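Local coordinates for FMN-dependent NADH-azoreductase 1 (Bacillus anthracis, PDB 3U7I), which probably catalyses the NADH-dependent reduction of quinones and the reductive cleavage of azo bonds in aromatic azo compounds, using bound FMN, at residues 96-102 with 142-148; 5-11 with 42-48; 121-127 with 175-179. All blocks are in the same frame, centred on the assembly; numbering follows the deposited sequence.

Interaction 1: 96-102 with 142-148; sequences NTYVIVL and RRMLVIQ
Thr97 OG1 is held side-on by the guanidinium of Arg143: NE donates to it over 2.8 Å and NH2 over 2.9 Å. The hydroxyl oxygen lies in the guanidinium plane, so the pair of bonds fixes the rotation of that group. Arg143 gets there by bending twice, at chi2 (94°) and chi3 (55°), which folds its end back over the neighbouring strand; NH2 has a further acceptor in Leu213 O.

On the opposite face of the sheet lies Tyr98, and the extended chain of Arg142 reaches across to it from the loop before its strand. Its CD meets the ring at the edge, and its NH2 donates to Tyr98 OH over 3.1 Å, with ring and guanidinium planes only 10° apart. Tyr98 OH is also bonded to Phe92 O and Arg142 NH2 to Lys93 O, so these buried polar ends tie the strand starts to the end of helix 76-94. Asp140 forms a salt bridge with Arg142 NE. Further along the face of Tyr98, Leu102 CD2 packs on Val146 CG1 at 3.5 Å.

The backbones run parallel and in exact step. Tyr98, Ile100 and Leu102 on one strand bond alternately with Arg143, Leu145 and Ile147 on the other; Leu145 N to Tyr98 O is 2.9 Å, and Ile100 N to Leu145 O is also 2.9 Å. Asn96 O starts the ladder by accepting from Arg143 N at 2.8 Å.

Helix 22-37 covers the face of Thr97, Val99 and Val101, and Phe30 touches both Val99 and Leu145. Helix 165-177 covers Ile100 on the other face. Val101 reaches the neighbourhood of Ser23, a predicted FMN-binding residue. Two inner parallel strands sandwiched between helices in this way are characteristic of the flavodoxin-like fold.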
loop_
_atom_site.group_PDB
_atom_site.type_symbol
_atom_site.label_atom_id
_atom_site.label_comp_id
_atom_site.label_asym_id
_atom_site.label_seq_id
_atom_site.Cartn_x
_atom_site.Cartn_y
_atom_site.Cartn_z
ATOM N N ASN C 96 10.454 -4.967 21.065
ATOM C CA ASN C 96 9.441 -4.160 21.750
ATOM C C ASN C 96 9.502 -2.679 21.371
ATOM O O ASN C 96 8.710 -1.871 21.859
ATOM C CB ASN C 96 9.468 -4.356 23.273
ATOM C CG ASN C 96 10.589 -3.610 23.934
ATOM O OD1 ASN C 96 11.720 -3.633 23.462
ATOM N ND2 ASN C 96 10.282 -2.925 25.032
ATOM N N THR C 97 10.442 -2.342 20.487
ATOM C CA THR C 97 10.564 -0.996 19.927
ATOM C C THR C 97 10.760 -1.110 18.411
ATOM O O THR C 97 11.629 -1.856 17.939
ATOM C CB THR C 97 11.741 -0.199 20.574
ATOM O OG1 THR C 97 11.552 -0.105 21.995
ATOM C CG2 THR C 97 11.852 1.207 19.976
ATOM N N TYR C 98 9.938 -0.391 17.647
ATOM C CA TYR C 98 9.984 -0.468 16.189
ATOM C C TYR C 98 10.294 0.899 15.609
ATOM O O TYR C 98 9.772 1.909 16.084
ATOM C CB TYR C 98 8.643 -0.954 15.623
ATOM C CG TYR C 98 8.191 -2.291 16.169
ATOM C CD1 TYR C 98 8.707 -3.486 15.657
ATOM C CD2 TYR C 98 7.250 -2.363 17.198
ATOM C CE1 TYR C 98 8.304 -4.718 16.162
ATOM C CE2 TYR C 98 6.838 -3.584 17.709
ATOM C CZ TYR C 98 7.367 -4.765 17.186
ATOM O OH TYR C 98 6.961 -5.993 17.686
ATOM N N VAL C 99 11.145 0.940 14.587
ATOM C CA VAL C 99 11.380 2.192 13.858
ATOM C C VAL C 99 11.157 1.988 12.359
ATOM O O VAL C 99 11.905 1.251 11.710
ATOM C CB VAL C 99 12.800 2.782 14.114
ATOM C CG1 VAL C 99 12.972 4.120 13.371
ATOM C CG2 VAL C 99 13.040 2.972 15.613
ATOM N N ILE C 100 10.125 2.634 11.818
ATOM C CA ILE C 100 9.839 2.569 10.385
ATOM C C ILE C 100 10.363 3.804 9.649
ATOM O O ILE C 100 10.047 4.939 10.008
ATOM C CB ILE C 100 8.317 2.388 10.101
ATOM C CG1 ILE C 100 7.842 1.026 10.620
ATOM C CG2 ILE C 100 8.019 2.569 8.595
ATOM C CD1 ILE C 100 6.364 0.731 10.388
ATOM N N VAL C 101 11.174 3.565 8.622
ATOM C CA VAL C 101 11.720 4.636 7.786
ATOM C C VAL C 101 11.140 4.533 6.368
ATOM O O VAL C 101 11.262 3.500 5.708
ATOM C CB VAL C 101 13.277 4.581 7.736
ATOM C CG1 VAL C 101 13.863 5.846 7.087
ATOM C CG2 VAL C 101 13.851 4.362 9.152
ATOM N N LEU C 102 10.502 5.599 5.902
ATOM C CA LEU C 102 9.922 5.573 4.564
ATOM C C LEU C 102 9.879 6.942 3.923
ATOM O O LEU C 102 9.733 7.958 4.616
ATOM C CB LEU C 102 8.499 5.009 4.594
ATOM C CG LEU C 102 7.419 5.909 5.203
ATOM C CD1 LEU C 102 6.024 5.476 4.750
ATOM C CD2 LEU C 102 7.539 5.904 6.725
ATOM N N ARG C 142 4.621 -2.211 23.698
ATOM C CA ARG C 142 5.621 -1.981 22.669
ATOM C C ARG C 142 5.499 -0.559 22.135
ATOM O O ARG C 142 4.479 0.100 22.334
ATOM C CB ARG C 142 5.481 -3.007 21.538
ATOM C CG ARG C 142 5.471 -4.440 22.043
ATOM C CD ARG C 142 5.285 -5.465 20.938
ATOM N NE ARG C 142 5.127 -6.790 21.529
ATOM C CZ ARG C 142 5.762 -7.894 21.139
ATOM N NH1 ARG C 142 5.527 -9.036 21.777
ATOM N NH2 ARG C 142 6.617 -7.868 20.125
ATOM N N ARG C 143 6.543 -0.091 21.457
ATOM C CA ARG C 143 6.581 1.287 20.975
ATOM C C ARG C 143 6.934 1.358 19.493
ATOM O O ARG C 143 7.714 0.557 18.980
ATOM C CB ARG C 143 7.576 2.132 21.777
ATOM C CG ARG C 143 7.374 2.121 23.272
ATOM C CD ARG C 143 8.235 1.044 23.960
ATOM N NE ARG C 143 9.657 1.182 23.642
ATOM C CZ ARG C 143 10.512 1.945 24.323
ATOM N NH1 ARG C 143 10.096 2.651 25.371
ATOM N NH2 ARG C 143 11.786 2.005 23.953
HETATM N N MSE C 144 6.371 2.346 18.814
HETATM C CA MSE C 144 6.620 2.520 17.389
HETATM C C MSE C 144 6.932 3.977 17.066
HETATM O O MSE C 144 6.249 4.894 17.528
HETATM C CB MSE C 144 5.423 2.031 16.557
HETATM C CG MSE C 144 5.394 2.551 15.114
HETATM SE SE MSE C 144 6.664 1.725 13.846
HETATM C CE MSE C 144 5.962 -0.102 13.841
ATOM N N LEU C 145 7.981 4.173 16.273
ATOM C CA LEU C 145 8.346 5.484 15.752
ATOM C C LEU C 145 8.398 5.390 14.238
ATOM O O LEU C 145 9.049 4.503 13.686
ATOM C CB LEU C 145 9.700 5.938 16.292
ATOM C CG LEU C 145 10.234 7.260 15.733
ATOM C CD1 LEU C 145 9.440 8.454 16.274
ATOM C CD2 LEU C 145 11.723 7.405 16.046
ATOM N N VAL C 146 7.702 6.296 13.561
ATOM C CA VAL C 146 7.740 6.336 12.105
ATOM C C VAL C 146 8.504 7.580 11.655
ATOM O O VAL C 146 8.228 8.683 12.131
ATOM C CB VAL C 146 6.316 6.354 11.510
ATOM C CG1 VAL C 146 6.372 6.510 9.992
ATOM C CG2 VAL C 146 5.564 5.094 11.895
ATOM N N ILE C 147 9.484 7.399 10.776
ATOM C CA ILE C 147 10.231 8.520 10.214
ATOM C C ILE C 147 9.848 8.667 8.744
ATOM O O ILE C 147 10.247 7.859 7.902
ATOM C CB ILE C 147 11.767 8.314 10.350
ATOM C CG1 ILE C 147 12.176 8.362 11.829
ATOM C CG2 ILE C 147 12.521 9.373 9.554
ATOM C CD1 ILE C 147 13.621 7.976 12.080
ATOM N N GLN C 148 9.098 9.716 8.429
ATOM C CA GLN C 148 8.566 9.904 7.072
ATOM C C GLN C 148 9.016 11.202 6.415
ATOM O O GLN C 148 8.789 12.285 6.957
ATOM C CB GLN C 148 7.027 9.854 7.099
ATOM C CG GLN C 148 6.333 10.147 5.761
ATOM C CD GLN C 148 4.810 10.079 5.872
ATOM O OE1 GLN C 148 4.211 9.013 5.690
ATOM N NE2 GLN C 148 4.179 11.213 6.181
#

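Interaction 2: 5-11 with 42-48; sequences NKTLIIN and ETIEQIN
Glu42 sets its CG anti to the backbone N (chi1 -173°) and then bends at chi2 (80°), which swings its carboxylate across to Thr7, whose OG1 is turned to the side of its own backbone N (chi1 -56°). Thr7 OG1 donates to Glu42 OE2 over 2.6 Å, reaching the oxygen on its anti side and somewhat out of the carboxylate plane; the same hydroxyl is also bonded to Tyr34 OH. Tyr34 belongs to the helix of a beta-alpha-beta crossover, strand 6-11, helix 22-37, strand 43-48, and these two strands lie side by side and parallel, with 43-48 at the edge of the flavodoxin-like sheet.

Their backbone ladder uses both N and O of Thr7 and Ile9; Ile9 N to Glu45 O, at 2.7 Å, is its shortest bond. On the face turned to helix 76-94, Lys6 NZ forms a salt bridge with Glu45 OE2 at 2.8 Å, coming from well above the carboxylate plane. Ser94 OG is a second partner of that amine, and Gln91 takes up Glu45 OE1. Ile10 and Ile47 lie alongside each other on this face, pointing the same way.

In the middle of the other face, Ile9 CG1 meets Ile44 CG2 at 3.9 Å, and the Gln46 chain passes obliquely over Ile9, with its CG 3.6 Å from Ile9 CB. At the far end Asn11 ND2, which also donates to Val16 O, gives a hydrogen to Asn48 OD1 from above its carbonyl plane (3.2 Å), while Gln46 NE2 reaches Asn48 OD1 on a lone pair at 2.8 Å.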
loop_
_atom_site.group_PDB
_atom_site.type_symbol
_atom_site.label_atom_id
_atom_site.label_comp_id
_atom_site.label_asym_id
_atom_site.label_seq_id
_atom_site.Cartn_x
_atom_site.Cartn_y
_atom_site.Cartn_z
ATOM N N ASN C 5 14.556 -7.092 24.968
ATOM C CA ASN C 5 15.154 -5.752 24.962
ATOM C C ASN C 5 15.793 -5.461 23.608
ATOM O O ASN C 5 17.016 -5.339 23.499
ATOM C CB ASN C 5 16.208 -5.638 26.058
ATOM C CG ASN C 5 15.602 -5.490 27.428
ATOM O OD1 ASN C 5 14.725 -4.660 27.637
ATOM N ND2 ASN C 5 16.058 -6.299 28.369
ATOM N N LYS C 6 14.957 -5.353 22.582
ATOM C CA LYS C 6 15.427 -5.330 21.215
ATOM C C LYS C 6 14.660 -4.299 20.412
ATOM O O LYS C 6 13.432 -4.256 20.490
ATOM C CB LYS C 6 15.232 -6.712 20.576
ATOM C CG LYS C 6 15.755 -6.782 19.138
ATOM C CD LYS C 6 15.259 -8.011 18.390
ATOM C CE LYS C 6 15.784 -9.299 18.992
ATOM N NZ LYS C 6 15.630 -10.426 18.022
ATOM N N THR C 7 15.381 -3.482 19.643
ATOM C CA THR C 7 14.773 -2.520 18.728
ATOM C C THR C 7 14.912 -3.038 17.311
ATOM O O THR C 7 15.961 -3.552 16.936
ATOM C CB THR C 7 15.469 -1.149 18.827
ATOM O OG1 THR C 7 15.429 -0.694 20.180
ATOM C CG2 THR C 7 14.790 -0.108 17.933
ATOM N N LEU C 8 13.859 -2.909 16.520
ATOM C CA LEU C 8 13.923 -3.369 15.143
ATOM C C LEU C 8 13.716 -2.208 14.173
ATOM O O LEU C 8 12.704 -1.509 14.228
ATOM C CB LEU C 8 12.897 -4.487 14.890
ATOM C CG LEU C 8 12.719 -5.031 13.465
ATOM C CD1 LEU C 8 13.991 -5.704 12.943
ATOM C CD2 LEU C 8 11.521 -5.984 13.391
ATOM N N ILE C 9 14.697 -2.006 13.301
ATOM C CA ILE C 9 14.593 -1.010 12.238
ATOM C C ILE C 9 13.932 -1.655 11.024
ATOM O O ILE C 9 14.427 -2.658 10.497
ATOM C CB ILE C 9 15.988 -0.455 11.805
ATOM C CG1 ILE C 9 16.901 -0.215 13.018
ATOM C CG2 ILE C 9 15.821 0.808 10.936
ATOM C CD1 ILE C 9 16.296 0.685 14.071
ATOM N N ILE C 10 12.807 -1.084 10.603
ATOM C CA ILE C 10 12.140 -1.489 9.370
ATOM C C ILE C 10 12.342 -0.387 8.332
ATOM O O ILE C 10 11.650 0.637 8.343
ATOM C CB ILE C 10 10.640 -1.747 9.584
ATOM C CG1 ILE C 10 10.428 -2.799 10.673
ATOM C CG2 ILE C 10 9.973 -2.157 8.266
ATOM C CD1 ILE C 10 9.123 -2.623 11.443
ATOM N N ASN C 11 13.329 -0.594 7.466
ATOM C CA ASN C 11 13.709 0.395 6.469
ATOM C C ASN C 11 12.942 0.199 5.154
ATOM O O ASN C 11 13.227 -0.728 4.391
ATOM C CB ASN C 11 15.218 0.326 6.237
ATOM C CG ASN C 11 15.694 1.292 5.174
ATOM O OD1 ASN C 11 14.915 2.082 4.628
ATOM N ND2 ASN C 11 16.995 1.246 4.884
ATOM N N GLU C 42 20.111 -3.491 25.604
ATOM C CA GLU C 42 19.365 -3.297 24.361
ATOM C C GLU C 42 20.160 -3.719 23.139
ATOM O O GLU C 42 21.307 -3.296 22.965
ATOM C CB GLU C 42 18.968 -1.824 24.197
ATOM C CG GLU C 42 18.046 -1.563 23.007
ATOM C CD GLU C 42 16.596 -1.920 23.314
ATOM O OE1 GLU C 42 16.273 -2.108 24.503
ATOM O OE2 GLU C 42 15.778 -2.006 22.372
ATOM N N THR C 43 19.549 -4.538 22.288
ATOM C CA THR C 43 20.154 -4.865 21.007
ATOM C C THR C 43 19.313 -4.289 19.870
ATOM O O THR C 43 18.162 -3.881 20.063
ATOM C CB THR C 43 20.353 -6.385 20.807
ATOM O OG1 THR C 43 19.122 -7.060 21.072
ATOM C CG2 THR C 43 21.426 -6.924 21.742
ATOM N N ILE C 44 19.892 -4.248 18.678
ATOM C CA ILE C 44 19.196 -3.664 17.536
ATOM C C ILE C 44 19.364 -4.520 16.285
ATOM O O ILE C 44 20.466 -4.981 15.978
ATOM C CB ILE C 44 19.707 -2.233 17.243
ATOM C CG1 ILE C 44 19.544 -1.338 18.482
ATOM C CG2 ILE C 44 19.011 -1.659 16.018
ATOM C CD1 ILE C 44 20.106 0.067 18.311
ATOM N N GLU C 45 18.260 -4.738 15.578
ATOM C CA GLU C 45 18.293 -5.421 14.292
ATOM C C GLU C 45 17.647 -4.527 13.244
ATOM O O GLU C 45 16.883 -3.622 13.586
ATOM C CB GLU C 45 17.563 -6.766 14.373
ATOM C CG GLU C 45 18.149 -7.701 15.406
ATOM C CD GLU C 45 17.408 -9.012 15.494
ATOM O OE1 GLU C 45 16.480 -9.234 14.680
ATOM O OE2 GLU C 45 17.762 -9.825 16.379
ATOM N N GLN C 46 17.963 -4.770 11.977
ATOM C CA GLN C 46 17.386 -3.994 10.881
ATOM C C GLN C 46 17.042 -4.882 9.692
ATOM O O GLN C 46 17.853 -5.705 9.257
ATOM C CB GLN C 46 18.344 -2.886 10.431
ATOM C CG GLN C 46 17.866 -2.116 9.195
ATOM C CD GLN C 46 18.589 -0.797 9.020
ATOM O OE1 GLN C 46 19.127 -0.243 9.982
ATOM N NE2 GLN C 46 18.615 -0.289 7.793
ATOM N N ILE C 47 15.837 -4.708 9.168
ATOM C CA ILE C 47 15.441 -5.387 7.942
ATOM C C ILE C 47 15.286 -4.339 6.849
ATOM O O ILE C 47 14.634 -3.313 7.044
ATOM C CB ILE C 47 14.141 -6.229 8.128
ATOM C CG1 ILE C 47 13.755 -6.953 6.830
ATOM C CG2 ILE C 47 12.986 -5.368 8.628
ATOM C CD1 ILE C 47 12.548 -7.871 6.989
ATOM N N ASN C 48 15.922 -4.585 5.713
ATOM C CA ASN C 48 15.864 -3.665 4.588
ATOM C C ASN C 48 14.874 -4.200 3.571
ATOM O O ASN C 48 15.156 -5.182 2.888
ATOM C CB ASN C 48 17.250 -3.502 3.962
ATOM C CG ASN C 48 18.210 -2.726 4.850
ATOM O OD1 ASN C 48 17.823 -1.774 5.530
ATOM N ND2 ASN C 48 19.472 -3.132 4.844
#

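Interaction 3: 121-127 with 175-179; sequences MIARETF and NFLGI
Phe176 presses the CE2 corner of its ring against Phe127, 3.9 Å from Phe127 CB. The two rings meet obliquely, with centroids 5.8 Å apart and planes at 45°. Met121, a selenomethionine, brings its CE methyl to the CD2-CE2 side of the Phe176 ring, 4.1 Å from Phe176 CE2. Next to it Leu177 brings CD2 to within 3.6 Å of Thr126 O and 3.9 Å of Thr126 OG1. No hydrogen bond crosses between the segments; the contact is largely apolar.

Behind this first shell the loop 121-127 is curled tightly. Ile122 O accepts from both Thr126 N (2.9 Å) and Glu125 N (3.1 Å), and Thr126 OG1 is tied back to Ile120 O at the end of the preceding helix. Phe127 CG stands between its backbone N and carbonyl carbon (chi1 80°), which lays one ring face over Ala123 CA.

Across the contact, Phe176 and Leu177 belong to the last turn of their helix, which ends in a Schellman motif: Gly178, with phi at 118°, is the C-prime residue, and Ile179 N bonds to Phe174 O. Trp159 of the second subunit meets the Phe176 ring, and Asn106 of that subunit packs on Met121, so the patch reaches the dimer interface. It joins the end of helix 165-177 to the loop between helix 111-120 and strand 127-129, with helix 76-94 behind Thr126.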
loop_
_atom_site.group_PDB
_atom_site.type_symbol
_atom_site.label_atom_id
_atom_site.label_comp_id
_atom_site.label_asym_id
_atom_site.label_seq_id
_atom_site.Cartn_x
_atom_site.Cartn_y
_atom_site.Cartn_z
HETATM N N MSE C 121 1.261 -9.577 9.959
HETATM C CA MSE C 121 -0.131 -9.677 10.426
HETATM C C MSE C 121 -0.661 -11.084 10.190
HETATM O O MSE C 121 -1.200 -11.386 9.114
HETATM C CB MSE C 121 -1.035 -8.634 9.768
HETATM C CG MSE C 121 -0.756 -7.220 10.241
HETATM SE SE MSE C 121 -1.910 -5.961 9.377
HETATM C CE MSE C 121 -3.616 -6.595 10.090
ATOM N N ILE C 122 -0.489 -11.936 11.206
ATOM C CA ILE C 122 -0.745 -13.370 11.102
ATOM C C ILE C 122 -1.640 -13.822 12.255
ATOM O O ILE C 122 -1.350 -13.526 13.416
ATOM C CB ILE C 122 0.588 -14.172 11.135
ATOM C CG1 ILE C 122 1.513 -13.726 9.996
ATOM C CG2 ILE C 122 0.349 -15.672 11.061
ATOM C CD1 ILE C 122 0.976 -14.019 8.632
ATOM N N ALA C 123 -2.727 -14.528 11.932
ATOM C CA ALA C 123 -3.672 -14.994 12.947
ATOM C C ALA C 123 -3.014 -16.002 13.886
ATOM O O ALA C 123 -2.176 -16.808 13.466
ATOM C CB ALA C 123 -4.918 -15.590 12.296
ATOM N N ARG C 124 -3.397 -15.949 15.157
ATOM C CA ARG C 124 -2.815 -16.823 16.174
ATOM C C ARG C 124 -1.384 -16.414 16.551
ATOM O O ARG C 124 -0.778 -17.011 17.452
ATOM C CB ARG C 124 -2.867 -18.292 15.719
ATOM C CG ARG C 124 -4.252 -18.953 15.850
ATOM C CD ARG C 124 -4.404 -20.170 14.939
ATOM N NE ARG C 124 -3.319 -21.133 15.113
ATOM C CZ ARG C 124 -2.716 -21.773 14.112
ATOM N NH1 ARG C 124 -1.732 -22.632 14.363
ATOM N NH2 ARG C 124 -3.093 -21.556 12.858
ATOM N N GLU C 125 -0.856 -15.392 15.869
ATOM C CA GLU C 125 0.500 -14.906 16.115
ATOM C C GLU C 125 0.523 -13.452 16.598
ATOM O O GLU C 125 0.905 -13.178 17.734
ATOM C CB GLU C 125 1.382 -15.074 14.867
ATOM C CG GLU C 125 1.717 -16.534 14.522
ATOM C CD GLU C 125 2.659 -17.182 15.538
ATOM O OE1 GLU C 125 3.341 -16.452 16.290
ATOM O OE2 GLU C 125 2.724 -18.427 15.586
ATOM N N THR C 126 0.125 -12.513 15.744
ATOM C CA THR C 126 0.103 -11.108 16.171
ATOM C C THR C 126 -1.322 -10.598 16.428
ATOM O O THR C 126 -1.521 -9.531 17.022
ATOM C CB THR C 126 0.862 -10.193 15.189
ATOM O OG1 THR C 126 0.265 -10.289 13.893
ATOM C CG2 THR C 126 2.339 -10.621 15.094
ATOM N N PHE C 127 -2.307 -11.374 15.982
ATOM C CA PHE C 127 -3.714 -11.097 16.262
ATOM C C PHE C 127 -4.500 -12.406 16.259
ATOM O O PHE C 127 -4.002 -13.443 15.806
ATOM C CB PHE C 127 -4.307 -10.105 15.240
ATOM C CG PHE C 127 -4.699 -10.732 13.921
ATOM C CD1 PHE C 127 -5.958 -11.304 13.754
ATOM C CD2 PHE C 127 -3.819 -10.731 12.844
ATOM C CE1 PHE C 127 -6.325 -11.885 12.545
ATOM C CE2 PHE C 127 -4.181 -11.305 11.625
ATOM C CZ PHE C 127 -5.431 -11.886 11.477
ATOM N N ASN C 175 -2.030 -0.051 16.116
ATOM C CA ASN C 175 -2.948 0.067 17.251
ATOM C C ASN C 175 -3.808 -1.189 17.368
ATOM O O ASN C 175 -4.042 -1.718 18.466
ATOM C CB ASN C 175 -3.826 1.311 17.161
ATOM C CG ASN C 175 -4.629 1.535 18.435
ATOM O OD1 ASN C 175 -4.195 2.251 19.341
ATOM N ND2 ASN C 175 -5.802 0.913 18.512
ATOM N N PHE C 176 -4.264 -1.670 16.218
ATOM C CA PHE C 176 -4.979 -2.936 16.165
ATOM C C PHE C 176 -4.169 -4.078 16.796
ATOM O O PHE C 176 -4.685 -4.824 17.626
ATOM C CB PHE C 176 -5.363 -3.273 14.725
ATOM C CG PHE C 176 -5.885 -4.662 14.555
ATOM C CD1 PHE C 176 -7.040 -5.064 15.214
ATOM C CD2 PHE C 176 -5.226 -5.565 13.733
ATOM C CE1 PHE C 176 -7.531 -6.352 15.060
ATOM C CE2 PHE C 176 -5.710 -6.854 13.573
ATOM C CZ PHE C 176 -6.864 -7.248 14.241
ATOM N N LEU C 177 -2.905 -4.216 16.397
ATOM C CA LEU C 177 -2.046 -5.269 16.927
ATOM C C LEU C 177 -1.832 -5.126 18.433
ATOM O O LEU C 177 -1.492 -6.096 19.108
ATOM C CB LEU C 177 -0.693 -5.297 16.198
ATOM C CG LEU C 177 -0.746 -5.702 14.720
ATOM C CD1 LEU C 177 0.661 -5.906 14.127
ATOM C CD2 LEU C 177 -1.613 -6.955 14.535
ATOM N N GLY C 178 -2.036 -3.915 18.949
ATOM C CA GLY C 178 -1.849 -3.630 20.364
ATOM C C GLY C 178 -0.770 -2.596 20.642
ATOM O O GLY C 178 -0.526 -2.215 21.792
ATOM N N ILE C 179 -0.108 -2.145 19.583
ATOM C CA ILE C 179 0.972 -1.172 19.720
ATOM C C ILE C 179 0.364 0.236 19.698
ATOM O O ILE C 179 0.042 0.788 18.640
ATOM C CB ILE C 179 2.078 -1.389 18.637
ATOM C CG1 ILE C 179 2.565 -2.850 18.667
ATOM C CG2 ILE C 179 3.226 -0.403 18.822
ATOM C CD1 ILE C 179 3.347 -3.280 17.454
#

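Overall arrangement
Interactions 1 and 2 are neighbouring parts of one parallel sheet, their centres 10 Å apart. Strand 6-11 lies against strand 97-103, where Ile10 N to Val99 O (2.7 Å) and Leu8 N to Thr97 O (2.8 Å) are probable hydrogen bonds. Both approach the predicted FMN site: the side chains of Val101 and Asn11 lie about 4 Å and 6 Å from that of Ser23. Interaction 3 is away from it, its centre 16 Å from that of interaction 1, yet the two touch through Ile179, whose CD1 is 3.5 Å from Tyr98 CE2. Interactions 2 and 3 remain separate, about 8 Å apart at their nearest atoms.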